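Local coordinates for BAR/IMD domain-containing adapter protein 2-like 2 (PDB 3OK8) that binds phosphoinositides through its I-BAR (IMD) domain, the part described here, and induces planar or gently curved membrane structures, at residues Y18-M22 against I117-C121; I57-E62 against L77-D82; V94-F98 against L195-F200; E127-A132 against Q166-V171. All blocks are in the same frame, centred on the assembly; numbering follows the deposited sequence.

Interaction 1 (Y18-M22 against I117-C121); sequences YKSIM and IKDSC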
loop_
_atom_site.group_PDB
_atom_site.type_symbol
_atom_site.label_atom_id
_atom_site.label_comp_id
_atom_site.label_asym_id
_atom_site.label_seq_id
_atom_site.Cartn_x
_atom_site.Cartn_y
_atom_site.Cartn_z
ATOM N N TYR A 18 27.398 3.942 26.831
ATOM C CA TYR A 18 27.289 5.305 26.327
ATOM C C TYR A 18 27.772 5.414 24.885
ATOM O O TYR A 18 27.233 6.194 24.097
ATOM C CB TYR A 18 28.074 6.273 27.211
ATOM C CG TYR A 18 27.353 6.566 28.493
ATOM C CD1 TYR A 18 26.128 7.221 28.476
ATOM C CD2 TYR A 18 27.876 6.171 29.726
ATOM C CE1 TYR A 18 25.446 7.483 29.640
ATOM C CE2 TYR A 18 27.197 6.432 30.901
ATOM C CZ TYR A 18 25.986 7.090 30.847
ATOM O OH TYR A 18 25.285 7.354 31.989
ATOM N N LYS A 19 28.794 4.639 24.539
ATOM C CA LYS A 19 29.294 4.657 23.171
ATOM C C LYS A 19 28.379 3.905 22.208
ATOM O O LYS A 19 28.332 4.238 21.029
ATOM C CB LYS A 19 30.731 4.152 23.075
ATOM C CG LYS A 19 31.786 5.233 23.336
ATOM C CD LYS A 19 31.855 5.626 24.821
ATOM C CE LYS A 19 32.603 6.936 25.040
ATOM N NZ LYS A 19 34.072 6.795 24.807
ATOM N N SER A 20 27.653 2.902 22.701
ATOM C CA SER A 20 26.665 2.218 21.863
ATOM C C SER A 20 25.540 3.177 21.515
ATOM O O SER A 20 25.031 3.190 20.395
ATOM C CB SER A 20 26.074 1.001 22.576
ATOM O OG SER A 20 26.852 -0.158 22.368
ATOM N N ILE A 21 25.143 3.977 22.496
ATOM C CA ILE A 21 24.056 4.921 22.305
ATOM C C ILE A 21 24.462 6.023 21.326
ATOM O O ILE A 21 23.706 6.376 20.442
ATOM C CB ILE A 21 23.609 5.546 23.650
ATOM C CG1 ILE A 21 23.005 4.475 24.566
ATOM C CG2 ILE A 21 22.633 6.700 23.420
ATOM C CD1 ILE A 21 22.689 4.983 25.973
ATOM N N MET A 22 25.670 6.542 21.476
ATOM C CA MET A 22 26.061 7.752 20.772
ATOM C C MET A 22 26.475 7.519 19.328
ATOM O O MET A 22 26.311 8.398 18.484
ATOM C CB MET A 22 27.196 8.456 21.530
ATOM C CG MET A 22 26.732 9.232 22.749
ATOM S SD MET A 22 28.068 9.721 23.860
ATOM C CE MET A 22 28.809 11.049 22.911
ATOM N N ILE A 117 22.713 12.439 26.359
ATOM C CA ILE A 117 23.579 11.311 26.668
ATOM C C ILE A 117 25.059 11.705 26.659
ATOM O O ILE A 117 25.873 11.071 27.333
ATOM C CB ILE A 117 23.340 10.124 25.708
ATOM C CG1 ILE A 117 22.695 8.952 26.448
ATOM C CG2 ILE A 117 24.644 9.628 25.151
ATOM C CD1 ILE A 117 21.443 9.301 27.199
ATOM N N LYS A 118 25.397 12.748 25.903
ATOM C CA LYS A 118 26.766 13.245 25.843
ATOM C C LYS A 118 27.146 13.899 27.174
ATOM O O LYS A 118 28.244 13.695 27.681
ATOM C CB LYS A 118 26.924 14.249 24.706
ATOM C CG LYS A 118 28.315 14.289 24.104
ATOM C CD LYS A 118 28.415 15.299 22.964
ATOM C CE LYS A 118 29.113 16.591 23.395
ATOM N NZ LYS A 118 28.450 17.272 24.545
ATOM N N ASP A 119 26.233 14.691 27.727
ATOM C CA ASP A 119 26.420 15.315 29.031
ATOM C C ASP A 119 26.416 14.270 30.138
ATOM O O ASP A 119 27.180 14.358 31.087
ATOM C CB ASP A 119 25.316 16.342 29.295
ATOM C CG ASP A 119 25.445 17.578 28.422
ATOM O OD1 ASP A 119 26.580 17.887 27.986
ATOM O OD2 ASP A 119 24.414 18.244 28.181
ATOM N N SER A 120 25.528 13.293 30.017
ATOM C CA SER A 120 25.445 12.191 30.963
ATOM C C SER A 120 26.785 11.462 31.015
ATOM O O SER A 120 27.398 11.315 32.077
ATOM C CB SER A 120 24.317 11.240 30.535
ATOM O OG SER A 120 24.103 10.203 31.474
ATOM N N CYS A 121 27.246 11.031 29.850
ATOM C CA CYS A 121 28.535 10.374 29.729
ATOM C C CYS A 121 29.685 11.204 30.299
ATOM O O CYS A 121 30.565 10.662 30.959
ATOM C CB CYS A 121 28.816 10.038 28.269
ATOM S SG CYS A 121 30.407 9.225 27.981
#

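Interaction 2 (I57-E62 against L77-D82); sequences IQKIGE and LVQMSD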
loop_
_atom_site.group_PDB
_atom_site.type_symbol
_atom_site.label_atom_id
_atom_site.label_comp_id
_atom_site.label_asym_id
_atom_site.label_seq_id
_atom_site.Cartn_x
_atom_site.Cartn_y
_atom_site.Cartn_z
ATOM N N ILE A 57 -11.315 4.801 -14.156
ATOM C CA ILE A 57 -12.414 3.848 -14.079
ATOM C C ILE A 57 -13.735 4.584 -13.889
ATOM O O ILE A 57 -14.735 4.210 -14.482
ATOM C CB ILE A 57 -12.285 2.815 -12.969
ATOM C CG1 ILE A 57 -11.675 1.522 -13.508
ATOM C CG2 ILE A 57 -13.682 2.474 -12.451
ATOM C CD1 ILE A 57 -10.190 1.526 -13.587
ATOM N N GLN A 58 -13.733 5.632 -13.071
ATOM C CA GLN A 58 -14.915 6.474 -12.897
ATOM C C GLN A 58 -15.444 6.989 -14.251
ATOM O O GLN A 58 -16.649 6.911 -14.514
ATOM C CB GLN A 58 -14.602 7.626 -11.939
ATOM C CG GLN A 58 -15.781 8.461 -11.520
ATOM C CD GLN A 58 -15.355 9.666 -10.712
ATOM O OE1 GLN A 58 -15.377 10.791 -11.211
ATOM N NE2 GLN A 58 -14.941 9.438 -9.456
ATOM N N LYS A 59 -14.556 7.481 -15.116
ATOM C CA LYS A 59 -14.969 7.947 -16.456
ATOM C C LYS A 59 -15.598 6.882 -17.356
ATOM O O LYS A 59 -16.665 7.102 -17.920
ATOM C CB LYS A 59 -13.842 8.658 -17.201
ATOM C CG LYS A 59 -13.957 10.153 -17.113
ATOM C CD LYS A 59 -14.423 10.526 -15.711
ATOM C CE LYS A 59 -14.725 12.013 -15.581
ATOM N NZ LYS A 59 -15.282 12.368 -14.236
ATOM N N ILE A 60 -14.932 5.744 -17.508
ATOM C CA ILE A 60 -15.565 4.581 -18.108
ATOM C C ILE A 60 -16.934 4.282 -17.468
ATOM O O ILE A 60 -17.908 4.042 -18.173
ATOM C CB ILE A 60 -14.657 3.349 -18.031
ATOM C CG1 ILE A 60 -13.357 3.615 -18.803
ATOM C CG2 ILE A 60 -15.380 2.127 -18.550
ATOM C CD1 ILE A 60 -12.371 2.447 -18.841
ATOM N N GLY A 61 -17.021 4.308 -16.139
ATOM C CA GLY A 61 -18.305 4.114 -15.480
ATOM C C GLY A 61 -19.367 5.144 -15.832
ATOM O O GLY A 61 -20.543 4.810 -16.017
ATOM N N GLU A 62 -18.953 6.405 -15.908
ATOM C CA GLU A 62 -19.839 7.494 -16.270
ATOM C C GLU A 62 -20.373 7.360 -17.701
ATOM O O GLU A 62 -21.485 7.792 -17.981
ATOM C CB GLU A 62 -19.151 8.841 -16.031
ATOM C CG GLU A 62 -19.221 9.286 -14.564
ATOM C CD GLU A 62 -18.335 10.480 -14.227
ATOM O OE1 GLU A 62 -17.696 11.058 -15.134
ATOM O OE2 GLU A 62 -18.280 10.843 -13.030
ATOM N N LEU A 77 -18.931 0.491 -11.441
ATOM C CA LEU A 77 -17.593 1.027 -11.688
ATOM C C LEU A 77 -17.366 2.353 -10.967
ATOM O O LEU A 77 -16.282 2.625 -10.449
ATOM C CB LEU A 77 -17.357 1.208 -13.196
ATOM C CG LEU A 77 -17.382 -0.082 -14.018
ATOM C CD1 LEU A 77 -17.582 0.208 -15.541
ATOM C CD2 LEU A 77 -16.107 -0.879 -13.786
ATOM N N VAL A 78 -18.397 3.178 -10.956
ATOM C CA VAL A 78 -18.350 4.474 -10.305
ATOM C C VAL A 78 -18.195 4.271 -8.802
ATOM O O VAL A 78 -17.476 5.022 -8.137
ATOM C CB VAL A 78 -19.620 5.303 -10.647
ATOM C CG1 VAL A 78 -19.738 6.533 -9.765
ATOM C CG2 VAL A 78 -19.585 5.714 -12.114
ATOM N N GLN A 79 -18.831 3.239 -8.258
ATOM C CA GLN A 79 -18.681 3.015 -6.818
ATOM C C GLN A 79 -17.456 2.194 -6.442
ATOM O O GLN A 79 -17.159 2.011 -5.271
ATOM C CB GLN A 79 -19.949 2.472 -6.156
ATOM C CG GLN A 79 -20.684 1.382 -6.874
ATOM C CD GLN A 79 -22.005 1.077 -6.187
ATOM O OE1 GLN A 79 -22.040 0.862 -4.974
ATOM N NE2 GLN A 79 -23.098 1.070 -6.953
ATOM N N MET A 80 -16.736 1.711 -7.441
ATOM C CA MET A 80 -15.450 1.098 -7.189
ATOM C C MET A 80 -14.429 2.199 -7.003
ATOM O O MET A 80 -13.608 2.144 -6.086
ATOM C CB MET A 80 -15.044 0.181 -8.331
ATOM C CG MET A 80 -15.715 -1.174 -8.330
ATOM S SD MET A 80 -15.330 -2.085 -9.847
ATOM C CE MET A 80 -15.986 -3.699 -9.444
ATOM N N SER A 81 -14.475 3.206 -7.867
ATOM C CA SER A 81 -13.589 4.352 -7.702
ATOM C C SER A 81 -13.892 5.087 -6.395
ATOM O O SER A 81 -12.979 5.450 -5.660
ATOM C CB SER A 81 -13.684 5.318 -8.878
ATOM O OG SER A 81 -14.857 6.107 -8.786
ATOM N N ASP A 82 -15.168 5.320 -6.111
ATOM C CA ASP A 82 -15.551 5.919 -4.836
ATOM C C ASP A 82 -14.961 5.156 -3.649
ATOM O O ASP A 82 -14.446 5.770 -2.710
ATOM C CB ASP A 82 -17.075 6.014 -4.716
ATOM C CG ASP A 82 -17.666 7.033 -5.669
ATOM O OD1 ASP A 82 -16.881 7.706 -6.379
ATOM O OD2 ASP A 82 -18.911 7.160 -5.710
#

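Interaction 3 (V94-F98 against L195-F200); sequences VVQTF and LLSNTF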
loop_
_atom_site.group_PDB
_atom_site.type_symbol
_atom_site.label_atom_id
_atom_site.label_comp_id
_atom_site.label_asym_id
_atom_site.label_seq_id
_atom_site.Cartn_x
_atom_site.Cartn_y
_atom_site.Cartn_z
ATOM N N VAL A 94 -3.060 6.663 8.640
ATOM C CA VAL A 94 -1.921 5.878 9.101
ATOM C C VAL A 94 -0.595 6.497 8.649
ATOM O O VAL A 94 0.374 6.553 9.415
ATOM C CB VAL A 94 -2.014 4.466 8.513
ATOM C CG1 VAL A 94 -0.930 3.559 9.077
ATOM C CG2 VAL A 94 -3.415 3.895 8.738
ATOM N N VAL A 95 -0.554 6.931 7.388
ATOM C CA VAL A 95 0.612 7.599 6.818
ATOM C C VAL A 95 0.931 8.885 7.573
ATOM O O VAL A 95 2.097 9.278 7.701
ATOM C CB VAL A 95 0.400 7.961 5.323
ATOM C CG1 VAL A 95 1.668 8.546 4.732
ATOM C CG2 VAL A 95 -0.058 6.742 4.518
ATOM N N GLN A 96 -0.101 9.541 8.086
ATOM C CA GLN A 96 0.115 10.802 8.779
ATOM C C GLN A 96 0.541 10.582 10.226
ATOM O O GLN A 96 1.245 11.410 10.796
ATOM C CB GLN A 96 -1.118 11.699 8.697
ATOM C CG GLN A 96 -0.779 13.189 8.732
ATOM C CD GLN A 96 0.255 13.604 7.675
ATOM O OE1 GLN A 96 0.938 14.620 7.834
ATOM N NE2 GLN A 96 0.372 12.821 6.595
ATOM N N THR A 97 0.116 9.465 10.809
ATOM C CA THR A 97 0.609 9.031 12.125
ATOM C C THR A 97 2.110 8.738 12.051
ATOM O O THR A 97 2.898 9.199 12.882
ATOM C CB THR A 97 -0.134 7.760 12.612
ATOM O OG1 THR A 97 -1.514 8.069 12.855
ATOM C CG2 THR A 97 0.485 7.219 13.890
ATOM N N PHE A 98 2.485 7.955 11.046
ATOM C CA PHE A 98 3.874 7.655 10.725
ATOM C C PHE A 98 4.700 8.932 10.616
ATOM O O PHE A 98 5.776 9.031 11.192
ATOM C CB PHE A 98 3.921 6.874 9.413
ATOM C CG PHE A 98 5.268 6.306 9.077
ATOM C CD1 PHE A 98 5.646 6.159 7.759
ATOM C CD2 PHE A 98 6.156 5.921 10.075
ATOM C CE1 PHE A 98 6.884 5.631 7.425
ATOM C CE2 PHE A 98 7.399 5.382 9.754
ATOM C CZ PHE A 98 7.766 5.237 8.423
ATOM N N LEU A 195 2.424 1.866 18.228
ATOM C CA LEU A 195 1.341 2.786 17.886
ATOM C C LEU A 195 1.061 2.742 16.373
ATOM O O LEU A 195 -0.089 2.679 15.936
ATOM C CB LEU A 195 1.663 4.214 18.350
ATOM C CG LEU A 195 1.083 5.361 17.503
ATOM C CD1 LEU A 195 -0.442 5.404 17.598
ATOM C CD2 LEU A 195 1.691 6.728 17.847
ATOM N N LEU A 196 2.107 2.760 15.564
ATOM C CA LEU A 196 1.894 2.639 14.132
ATOM C C LEU A 196 1.168 1.336 13.807
ATOM O O LEU A 196 0.162 1.347 13.095
ATOM C CB LEU A 196 3.203 2.704 13.374
ATOM C CG LEU A 196 4.120 3.911 13.563
ATOM C CD1 LEU A 196 4.888 4.103 12.271
ATOM C CD2 LEU A 196 3.372 5.178 13.949
ATOM N N SER A 197 1.675 0.219 14.331
ATOM C CA SER A 197 1.078 -1.095 14.076
ATOM C C SER A 197 -0.399 -1.119 14.435
ATOM O O SER A 197 -1.195 -1.831 13.805
ATOM C CB SER A 197 1.800 -2.193 14.862
ATOM O OG SER A 197 3.146 -2.328 14.439
ATOM N N ASN A 198 -0.750 -0.340 15.456
ATOM C CA ASN A 198 -2.110 -0.291 15.966
ATOM C C ASN A 198 -3.051 0.519 15.080
ATOM O O ASN A 198 -4.172 0.092 14.807
ATOM C CB ASN A 198 -2.129 0.277 17.385
ATOM C CG ASN A 198 -2.992 -0.539 18.318
ATOM O OD1 ASN A 198 -3.717 0.004 19.158
ATOM N ND2 ASN A 198 -2.921 -1.860 18.176
ATOM N N THR A 199 -2.603 1.697 14.651
ATOM C CA THR A 199 -3.387 2.502 13.724
ATOM C C THR A 199 -3.617 1.721 12.433
ATOM O O THR A 199 -4.709 1.742 11.868
ATOM C CB THR A 199 -2.697 3.840 13.396
ATOM O OG1 THR A 199 -1.551 3.598 12.578
ATOM C CG2 THR A 199 -2.246 4.538 14.667
ATOM N N PHE A 200 -2.589 1.012 11.986
ATOM C CA PHE A 200 -2.654 0.297 10.723
ATOM C C PHE A 200 -3.567 -0.906 10.825
ATOM O O PHE A 200 -4.275 -1.240 9.868
ATOM C CB PHE A 200 -1.269 -0.148 10.278
ATOM C CG PHE A 200 -1.272 -0.933 9.005
ATOM C CD1 PHE A 200 -1.479 -0.298 7.781
ATOM C CD2 PHE A 200 -1.074 -2.304 9.022
ATOM C CE1 PHE A 200 -1.476 -1.021 6.582
ATOM C CE2 PHE A 200 -1.068 -3.039 7.837
ATOM C CZ PHE A 200 -1.266 -2.396 6.614
#

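Interaction 4 (E127-A132 against Q166-V171); sequences EYRHRA and QMQAFV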
loop_
_atom_site.group_PDB
_atom_site.type_symbol
_atom_site.label_atom_id
_atom_site.label_comp_id
_atom_site.label_asym_id
_atom_site.label_seq_id
_atom_site.Cartn_x
_atom_site.Cartn_y
_atom_site.Cartn_z
ATOM N N GLU A 127 33.378 12.409 37.058
ATOM C CA GLU A 127 33.251 12.041 38.462
ATOM C C GLU A 127 34.107 10.831 38.774
ATOM O O GLU A 127 34.652 10.723 39.866
ATOM C CB GLU A 127 31.803 11.767 38.873
ATOM C CG GLU A 127 31.692 11.378 40.344
ATOM C CD GLU A 127 30.269 11.333 40.886
ATOM O OE1 GLU A 127 30.120 10.999 42.080
ATOM O OE2 GLU A 127 29.305 11.623 40.139
ATOM N N TYR A 128 34.226 9.923 37.811
ATOM C CA TYR A 128 35.059 8.741 37.976
ATOM C C TYR A 128 36.525 9.141 38.139
ATOM O O TYR A 128 37.219 8.656 39.029
ATOM C CB TYR A 128 34.891 7.801 36.784
ATOM C CG TYR A 128 35.692 6.522 36.873
ATOM C CD1 TYR A 128 37.029 6.490 36.498
ATOM C CD2 TYR A 128 35.109 5.345 37.316
ATOM C CE1 TYR A 128 37.763 5.327 36.570
ATOM C CE2 TYR A 128 35.832 4.178 37.388
ATOM C CZ TYR A 128 37.159 4.176 37.015
ATOM O OH TYR A 128 37.882 3.017 37.081
ATOM N N ARG A 129 36.987 10.036 37.275
ATOM C CA ARG A 129 38.355 10.530 37.346
ATOM C C ARG A 129 38.695 11.154 38.713
ATOM O O ARG A 129 39.781 10.934 39.244
ATOM C CB ARG A 129 38.631 11.517 36.201
ATOM C CG ARG A 129 39.460 10.958 35.026
ATOM C CD ARG A 129 38.643 10.151 33.998
ATOM N NE ARG A 129 38.907 8.710 34.063
ATOM C CZ ARG A 129 39.677 8.041 33.206
ATOM N NH1 ARG A 129 39.856 6.731 33.354
ATOM N NH2 ARG A 129 40.269 8.677 32.201
ATOM N N HIS A 130 37.771 11.922 39.283
ATOM C CA HIS A 130 38.009 12.592 40.563
ATOM C C HIS A 130 38.125 11.614 41.729
ATOM O O HIS A 130 39.102 11.643 42.484
ATOM C CB HIS A 130 36.903 13.605 40.851
ATOM C CG HIS A 130 36.989 14.841 40.015
ATOM N ND1 HIS A 130 37.721 14.899 38.848
ATOM C CD2 HIS A 130 36.411 16.057 40.157
ATOM C CE1 HIS A 130 37.604 16.103 38.316
ATOM N NE2 HIS A 130 36.813 16.824 39.089
ATOM N N ARG A 131 37.107 10.770 41.875
ATOM C CA ARG A 131 37.079 9.735 42.895
ATOM C C ARG A 131 38.326 8.878 42.789
ATOM O O ARG A 131 38.962 8.547 43.799
ATOM C CB ARG A 131 35.839 8.856 42.719
ATOM C CG ARG A 131 34.539 9.569 43.010
ATOM C CD ARG A 131 33.340 8.639 42.914
ATOM N NE ARG A 131 32.119 9.328 43.320
ATOM C CZ ARG A 131 31.650 9.342 44.563
ATOM N NH1 ARG A 131 32.289 8.693 45.530
ATOM N NH2 ARG A 131 30.538 10.004 44.842
ATOM N N ALA A 132 38.663 8.521 41.553
ATOM C CA ALA A 132 39.844 7.721 41.273
ATOM C C ALA A 132 41.085 8.431 41.795
ATOM O O ALA A 132 41.923 7.828 42.460
ATOM C CB ALA A 132 39.962 7.461 39.785
ATOM N N GLN A 166 32.435 4.093 48.585
ATOM C CA GLN A 166 31.656 5.072 47.835
ATOM C C GLN A 166 31.869 4.953 46.326
ATOM O O GLN A 166 30.929 5.115 45.531
ATOM C CB GLN A 166 32.023 6.482 48.287
ATOM C CG GLN A 166 31.739 6.737 49.747
ATOM C CD GLN A 166 32.206 8.101 50.202
ATOM O OE1 GLN A 166 32.835 8.847 49.448
ATOM N NE2 GLN A 166 31.895 8.438 51.441
ATOM N N MET A 167 33.108 4.681 45.933
ATOM C CA MET A 167 33.414 4.483 44.526
ATOM C C MET A 167 32.795 3.190 43.991
ATOM O O MET A 167 32.367 3.140 42.840
ATOM C CB MET A 167 34.922 4.514 44.272
ATOM C CG MET A 167 35.278 4.595 42.792
ATOM S SD MET A 167 36.953 5.170 42.487
ATOM C CE MET A 167 37.029 5.166 40.691
ATOM N N GLN A 168 32.748 2.149 44.817
ATOM C CA GLN A 168 32.076 0.919 44.410
ATOM C C GLN A 168 30.597 1.200 44.169
ATOM O O GLN A 168 30.024 0.753 43.174
ATOM C CB GLN A 168 32.231 -0.180 45.464
ATOM C CG GLN A 168 33.585 -0.878 45.449
ATOM C CD GLN A 168 33.683 -1.997 46.476
ATOM O OE1 GLN A 168 33.261 -1.839 47.621
ATOM N NE2 GLN A 168 34.240 -3.133 46.067
ATOM N N ALA A 169 29.993 1.951 45.088
ATOM C CA ALA A 169 28.585 2.312 45.004
ATOM C C ALA A 169 28.291 3.090 43.732
ATOM O O ALA A 169 27.423 2.701 42.959
ATOM C CB ALA A 169 28.172 3.122 46.212
ATOM N N PHE A 170 29.019 4.190 43.548
ATOM C CA PHE A 170 28.911 5.070 42.382
ATOM C C PHE A 170 29.093 4.330 41.055
ATOM O O PHE A 170 28.240 4.391 40.182
ATOM C CB PHE A 170 29.932 6.213 42.510
ATOM C CG PHE A 170 30.363 6.822 41.192
ATOM C CD1 PHE A 170 31.440 6.301 40.487
ATOM C CD2 PHE A 170 29.722 7.939 40.684
ATOM C CE1 PHE A 170 31.850 6.862 39.296
ATOM C CE2 PHE A 170 30.128 8.503 39.494
ATOM C CZ PHE A 170 31.196 7.966 38.798
ATOM N N VAL A 171 30.211 3.635 40.917
ATOM C CA VAL A 171 30.506 2.853 39.730
ATOM C C VAL A 171 29.416 1.822 39.441
ATOM O O VAL A 171 29.061 1.587 38.290
ATOM C CB VAL A 171 31.876 2.149 39.875
ATOM C CG1 VAL A 171 31.724 0.641 39.810
ATOM C CG2 VAL A 171 32.879 2.672 38.856
#

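Interaction 1 (Y18-M22 against I117-C121)
Tyr18 lies against Cys121 and Ser120, and its side chain can be followed atom by atom from helix 5-66 to helix 71-147. Its CB is 3.8 Å from Cys121 SG. The next atom, CG, sits 3.8 Å from Cys121 CB, and that CB stands over one face of the ring, 4.1 Å from the centroid and 25° off the normal, a CH-pi contact; SG of the same cysteine meets the ring obliquely in a sulfur-aromatic contact. CD1 has the carbonyl O of Ile117 as a neighbour, CE1 approaches Ser120 OG, and at the tip OH is 3.1 Å from Ser120 OG, a hydroxyl-to-hydroxyl approach within hydrogen-bonding distance. Tyr18 CG is anti to its carbonyl carbon (chi1 -76°), which lays the ring against Ser120 and Cys121. One turn on, Ile21 CG2 crosses Ile117 CG1 at 3.8 Å, and Met22, bent at chi3, sets CE 3.5 Å from Lys118 CG. The two segments are antiparallel at 162°, as helices that follow one another in the chain are in this three-helix I-BAR bundle, and Ala178 of helix 153-217 also touches Tyr18. With an alanine here, Cys121 CB would lose its ring face and Ser120 OG would probably be left without the phenol oxygen. Apart from the hydroxyl pair the interface is apolar, so its stability should rest chiefly on the fit of ring, sulfur and methyl groups.

Interaction 2 (I57-E62 against L77-D82)
Leu77 faces Gly61, its CB only 3.8 Å from Gly61 CA, while Ile57 CG2 lies 3.3 Å from the carbonyl O of Leu77. Leu77 CD1 runs on to Ile60 CG2, and Leu189 of the second subunit packs on both Ile60 and Leu77. At Val78 it is again the glycine that gives room: CG2, anti to the valine's carbonyl carbon (chi1 168° for CG1), rests on the backbone at 3.8 Å from Gly61 C. A side chain on Gly61 would point at these two residues, and a modelled CB there would clash with Val78 CG2. This is consistent with the close axes of the two segments, 7.8 Å apart at their nearest, less than in the other three contacts, with 157° between their directions; this is the antiparallel hairpin of helices 5-66 and 71-147 near the turn that joins them in the I-BAR bundle. Met80 packs on His193 of the second subunit. Ser81 OG bonds to Val78 O at 2.9 Å, a carbonyl also used by Asp82 N, and it accepts a weak but fairly straight bond (166°) from Gln58 NE2 at 3.4 Å, the glutamine reaching over in an extended chain. Asp82 lies beyond that amide, its OD1 engaged in a salt bridge with Arg85.

Interaction 3 (V94-F98 against L195-F200)
Thr97 and Thr199 point their methyls at each other, tip to tip, with CG2 to CG2 at 3.9 Å, so two polar residues meet across the helices through carbon. The hydroxyl of Thr199 is occupied within its own helix: OG1 lies between the backbone N and the carbonyl carbon (chi1 71°) and donates to Leu196 O at 2.9 Å, an acceptor that also takes Phe200 N. The same OG1 is 3.6 Å from Val94 CG1, the methyl that further reaches Phe200 CB at 3.9 Å and approaches the Phe200 ring at its edge, near the ring plane. Thr97 CG2 also lies 3.5 Å from Leu196 CD2, the two side chains lying alongside and pointing opposite ways. The segments run at 171° to one another, with axes 9.5 Å apart, joining helices 71-147 and 153-217 of the antiparallel I-BAR dimer. Phe98 meets Tyr53 of the second subunit edge-to-face, and Phe200 packs on Leu211 of that subunit, which places the contact at the dimer interface. Mostly methyl groups carry this contact, and no polar bond joins the two segments, while the bond of Thr199 to its own helix lets a threonine sit in it with its hydroxyl satisfied.

Interaction 4 (E127-A132 against Q166-V171)
Glu127 OE1 is held by two nitrogens of Arg131, whose flank in turn lies on Phe170 of the opposite helix. Arg131 NE donates at 2.9 Å to Glu127 OE1, and Arg131 NH2 reaches the same oxygen at 3.0 Å. Both bonds lie in the guanidinium plane, though neither is straight, with N-H...O angles of 151° and 143°. NE arrives on the anti side of the carboxylate and NH2 nearly along its C-O axis. Thus fixed, the arginine, extended from CG to NE, lays CD over a face of the Phe170 ring, 4.1 Å from the centroid, in a CH-pi contact. NE also stands above that face, offset toward the rim, and the guanidinium is tilted only 22° from the ring plane. With an alanine in place of Glu127, Arg131 would lose its carboxylate mate and its guanidinium would probably be freer to swing off the Phe170 ring. On the inner side, Met167, its chain fully extended, places CE over a face of the Tyr128 ring, 3.8 Å from the centroid, and 3.8 Å from Ala132 CB. Val171 CG2 meets that ring at its edge, 3.6 Å from Tyr128 CE2. Met7 and Tyr11 of helix 5-66 adjoin Met167 and Tyr128, completing the third side of the I-BAR bundle. The contact therefore divides into a methionine-tyrosine interior and a charged outer flank, where the carboxylate probably offsets the arginine's charge while the aliphatic part of that arginine shields the phenylalanine.

Overall arrangement
All four contacts pin helix 71-147, which every one of them shares: interactions 1 and 2 to helix 5-66, interactions 3 and 4 to helix 153-217. In space their order along the rod is 2, 3, 1, 4, with centres 29, 30 and 18 Å apart at successive steps and 74 Å from 2 to 4. Along the chain, interaction 2 falls within the span bridged by interaction 1, interaction 4 within that of interaction 3, and the spans of 1 and 3 overlap. Interactions 2 and 3 also touch the second subunit, whereas 1 and 4 do not, so the dimer contacts and those made within one subunit alone occupy different lengths of this elongated, membrane-shaping domain.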